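Local structure of histidine kinase (Caulobacter vibrioides, 6TNE) at residues I47-S52 and E112-Q117. The protein is a hybrid histidine kinase whose receiver domain, the part described here, probably takes part in phosphoryl transfer and in signalling linked to cyclic di-GMP. Sequence-based numbering, arbitrary orientation.
Sequences IDLLIS and ERVKQQ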
ATOM      1  N   ILE A  47       8.914   3.408  -6.040  1.00 18.98           N
ATOM      2  CA  ILE A  47       8.038   3.113  -4.912  1.00 19.29           C
ATOM      3  C   ILE A  47       8.757   2.176  -3.956  1.00 18.68           C
ATOM      4  O   ILE A  47       9.350   1.176  -4.377  1.00 21.32           O
ATOM      5  CB  ILE A  47       6.719   2.507  -5.397  1.00 19.53           C
ATOM      6  CG1 ILE A  47       5.977   3.611  -6.152  1.00 21.63           C
ATOM      7  CG2 ILE A  47       5.893   1.987  -4.217  1.00 18.15           C
ATOM      8  CD1 ILE A  47       4.940   3.133  -7.058  1.00 25.62           C
ATOM      9  N   ASP A  48       8.752   2.535  -2.687  1.00 18.23           N
ATOM     10  CA  ASP A  48       9.438   1.761  -1.673  1.00 19.45           C
ATOM     11  C   ASP A  48       8.556   0.734  -0.989  1.00 17.82           C
ATOM     12  O   ASP A  48       9.084  -0.170  -0.357  1.00 19.09           O
ATOM     13  CB  ASP A  48      10.048   2.726  -0.660  1.00 23.19           C
ATOM     14  CG  ASP A  48      11.067   3.642  -1.304  1.00 27.19           C
ATOM     15  OD1 ASP A  48      12.022   3.099  -1.907  1.00 29.93           O
ATOM     16  OD2 ASP A  48      10.916   4.875  -1.249  1.00 28.35           O
ATOM     17  N   LEU A  49       7.236   0.875  -1.052  1.00 15.94           N
ATOM     18  CA  LEU A  49       6.321  -0.006  -0.346  1.00 15.10           C
ATOM     19  C   LEU A  49       4.957   0.138  -0.985  1.00 12.21           C
ATOM     20  O   LEU A  49       4.507   1.269  -1.214  1.00 14.47           O
ATOM     21  CB  LEU A  49       6.232   0.407   1.137  1.00 15.68           C
ATOM     22  CG  LEU A  49       5.223  -0.341   2.024  1.00 15.39           C
ATOM     23  CD1 LEU A  49       5.534  -1.817   2.190  1.00 17.04           C
ATOM     24  CD2 LEU A  49       5.125   0.314   3.383  1.00 17.92           C
ATOM     25  N   LEU A  50       4.271  -0.975  -1.205  1.00 12.79           N
ATOM     26  CA  LEU A  50       2.861  -0.979  -1.560  1.00 11.73           C
ATOM     27  C   LEU A  50       2.076  -1.420  -0.329  1.00 11.50           C
ATOM     28  O   LEU A  50       2.402  -2.460   0.249  1.00 12.31           O
ATOM     29  CB  LEU A  50       2.602  -2.003  -2.674  1.00 13.16           C
ATOM     30  CG  LEU A  50       1.135  -2.266  -3.020  1.00 13.28           C
ATOM     31  CD1 LEU A  50       0.440  -1.034  -3.508  1.00 14.38           C
ATOM     32  CD2 LEU A  50       1.011  -3.401  -4.004  1.00 15.56           C
ATOM     33  N   ILE A  51       1.063  -0.653   0.056  1.00 10.76           N
ATOM     34  CA  ILE A  51       0.100  -1.064   1.073  1.00 10.16           C
ATOM     35  C   ILE A  51      -1.233  -1.141   0.359  1.00  9.55           C
ATOM     36  O   ILE A  51      -1.629  -0.164  -0.287  1.00 11.05           O
ATOM     37  CB  ILE A  51       0.001  -0.065   2.228  1.00 11.01           C
ATOM     38  CG1 ILE A  51       1.359   0.103   2.917  1.00 12.51           C
ATOM     39  CG2 ILE A  51      -1.051  -0.576   3.232  1.00 13.11           C
ATOM     40  CD1 ILE A  51       1.350   1.182   4.007  1.00 14.19           C
ATOM     41  N   SER A  52      -1.914  -2.288   0.399  1.00  9.83           N
ATOM     42  CA  SER A  52      -3.170  -2.407  -0.321  1.00 10.30           C
ATOM     43  C   SER A  52      -4.191  -3.161   0.485  1.00 10.39           C
ATOM     44  O   SER A  52      -3.888  -4.199   1.092  1.00 11.28           O
ATOM     45  CB  SER A  52      -2.964  -3.159  -1.637  1.00 11.88           C
ATOM     46  OG  SER A  52      -4.157  -3.202  -2.411  1.00 12.19           O
ATOM     47  N   GLU A 112       5.203   0.929  12.793  1.00 22.62           N
ATOM     48  CA  GLU A 112       6.243  -0.045  13.102  1.00 25.70           C
ATOM     49  C   GLU A 112       6.495  -0.981  11.919  1.00 22.63           C
ATOM     50  O   GLU A 112       7.647  -1.262  11.581  1.00 23.05           O
ATOM     51  CB  GLU A 112       5.771  -0.838  14.305  1.00 28.57           C
ATOM     52  CG  GLU A 112       6.621  -1.948  14.786  1.00 37.03           C
ATOM     53  CD  GLU A 112       6.132  -2.434  16.151  1.00 46.53           C
ATOM     54  OE1 GLU A 112       6.900  -3.116  16.855  1.00 49.98           O
ATOM     55  OE2 GLU A 112       4.975  -2.130  16.517  1.00 51.14           O
ATOM     56  N   ARG A 113       5.427  -1.517  11.315  1.00 21.49           N
ATOM     57  CA  ARG A 113       5.587  -2.438  10.183  1.00 23.53           C
ATOM     58  C   ARG A 113       6.148  -1.742   8.952  1.00 20.49           C
ATOM     59  O   ARG A 113       6.973  -2.315   8.239  1.00 22.07           O
ATOM     60  CB  ARG A 113       4.257  -3.096   9.826  1.00 23.43           C
ATOM     61  CG  ARG A 113       3.604  -3.827  10.959  1.00 27.84           C
ATOM     62  CD  ARG A 113       4.329  -5.086  11.395  1.00 34.33           C
ATOM     63  NE  ARG A 113       3.338  -5.894  12.095  1.00 37.45           N
ATOM     64  CZ  ARG A 113       2.439  -6.640  11.457  1.00 36.63           C
ATOM     65  NH1 ARG A 113       2.440  -6.698  10.115  1.00 33.39           N
ATOM     66  NH2 ARG A 113       1.530  -7.316  12.150  1.00 39.70           N
ATOM     67  N   VAL A 114       5.737  -0.504   8.699  1.00 20.98           N
ATOM     68  CA  VAL A 114       6.304   0.218   7.562  1.00 20.87           C
ATOM     69  C   VAL A 114       7.802   0.380   7.769  1.00 20.90           C
ATOM     70  O   VAL A 114       8.620   0.135   6.872  1.00 21.43           O
ATOM     71  CB  VAL A 114       5.618   1.586   7.409  1.00 21.13           C
ATOM     72  CG1 VAL A 114       6.385   2.478   6.465  1.00 21.54           C
ATOM     73  CG2 VAL A 114       4.189   1.412   6.921  1.00 21.00           C
ATOM     74  N   LYS A 115       8.179   0.811   8.974  1.00 23.30           N
ATOM     75  CA  LYS A 115       9.594   0.990   9.277  1.00 25.37           C
ATOM     76  C   LYS A 115      10.377  -0.316   9.119  1.00 25.30           C
ATOM     77  O   LYS A 115      11.474  -0.337   8.537  1.00 26.88           O
ATOM     78  CB  LYS A 115       9.712   1.492  10.715  1.00 27.45           C
ATOM     79  CG  LYS A 115      11.106   1.970  11.089  1.00 36.89           C
ATOM     80  CD  LYS A 115      11.074   2.820  12.364  1.00 45.94           C
ATOM     81  CE  LYS A 115      11.418   2.006  13.579  1.00 52.07           C
ATOM     82  NZ  LYS A 115      12.894   1.771  13.664  1.00 52.26           N
ATOM     83  N   GLN A 116       9.836  -1.415   9.635  1.00 25.35           N
ATOM     84  CA  GLN A 116      10.512  -2.704   9.521  1.00 28.30           C
ATOM     85  C   GLN A 116      10.721  -3.095   8.060  1.00 26.74           C
ATOM     86  O   GLN A 116      11.823  -3.490   7.665  1.00 29.55           O
ATOM     87  CB  GLN A 116       9.674  -3.748  10.255  1.00 31.87           C
ATOM     88  CG  GLN A 116      10.415  -4.961  10.687  1.00 38.74           C
ATOM     89  CD  GLN A 116      10.454  -5.981   9.604  1.00 49.00           C
ATOM     90  OE1 GLN A 116       9.423  -6.300   9.008  1.00 49.44           O
ATOM     91  NE2 GLN A 116      11.650  -6.499   9.315  1.00 49.52           N
ATOM     92  N   GLN A 117       9.664  -3.001   7.244  1.00 25.40           N
ATOM     93  CA  GLN A 117       9.751  -3.386   5.838  1.00 25.82           C
ATOM     94  C   GLN A 117      10.708  -2.500   5.072  1.00 26.08           C
ATOM     95  O   GLN A 117      11.379  -2.979   4.151  1.00 27.65           O
ATOM     96  CB  GLN A 117       8.373  -3.392   5.164  1.00 23.58           C
ATOM     97  CG  GLN A 117       7.494  -4.498   5.679  1.00 25.98           C
ATOM     98  CD  GLN A 117       6.059  -4.212   5.419  1.00 38.75           C
ATOM     99  OE1 GLN A 117       5.522  -3.193   5.868  1.00 45.84           O
ATOM    100  NE2 GLN A 117       5.400  -5.116   4.717  1.00 41.37           N
TER
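Leu49 and Val114 meet through their methyl groups where the central strand 49-53 faces the C-terminal helix 107-118. The bond to CB of Leu49 is directed toward the helix; a chi1 of 175° extends CG away from the backbone N, and the fork at CG then sends the two methyls to different neighbours. CD2 fits against both branches of Val114, 3.8 Å from CG2 and 4.0 Å from CG1, the two side chains approaching at a slant. CD1 turns instead to Gln117, lying about 4.1 Å from its CD, with the two side chains crossing at roughly a right angle. A forked leucine thus touches two residues three apart on one helical face. Ile51, two residues along the strand, reaches the helix by its length: CG1 carries CD1 outward to 4.1 Å from Val114 CG2, across the valine at nearly a right angle. That valine methyl is therefore shared by Leu49 and Ile51, and a short, beta-branched side chain suits a site where the helix lies over the sheet. In Gln117 the chain, extended beyond CG, brings the flat amide end against Leu49 CD1, and a long polar side chain suits this partly exposed place; it also touches Pro76 and Met78. No hydrogen bond joins the two segments; the contact is van der Waals packing, methyl on methyl and methyl on amide. Leu50, on the other face of the strand, packs on Leu72 of helix 61-72, so strand 49-53 is covered from both sides. The axes of 49-52 and 112-117 come within 10.3 Å and run roughly antiparallel, at 147°. Such a helix, laid against a five-stranded parallel sheet of order 2-1-3-4-5 with helices on both faces, is characteristic of the CheY-like (beta-alpha)5 receiver domain.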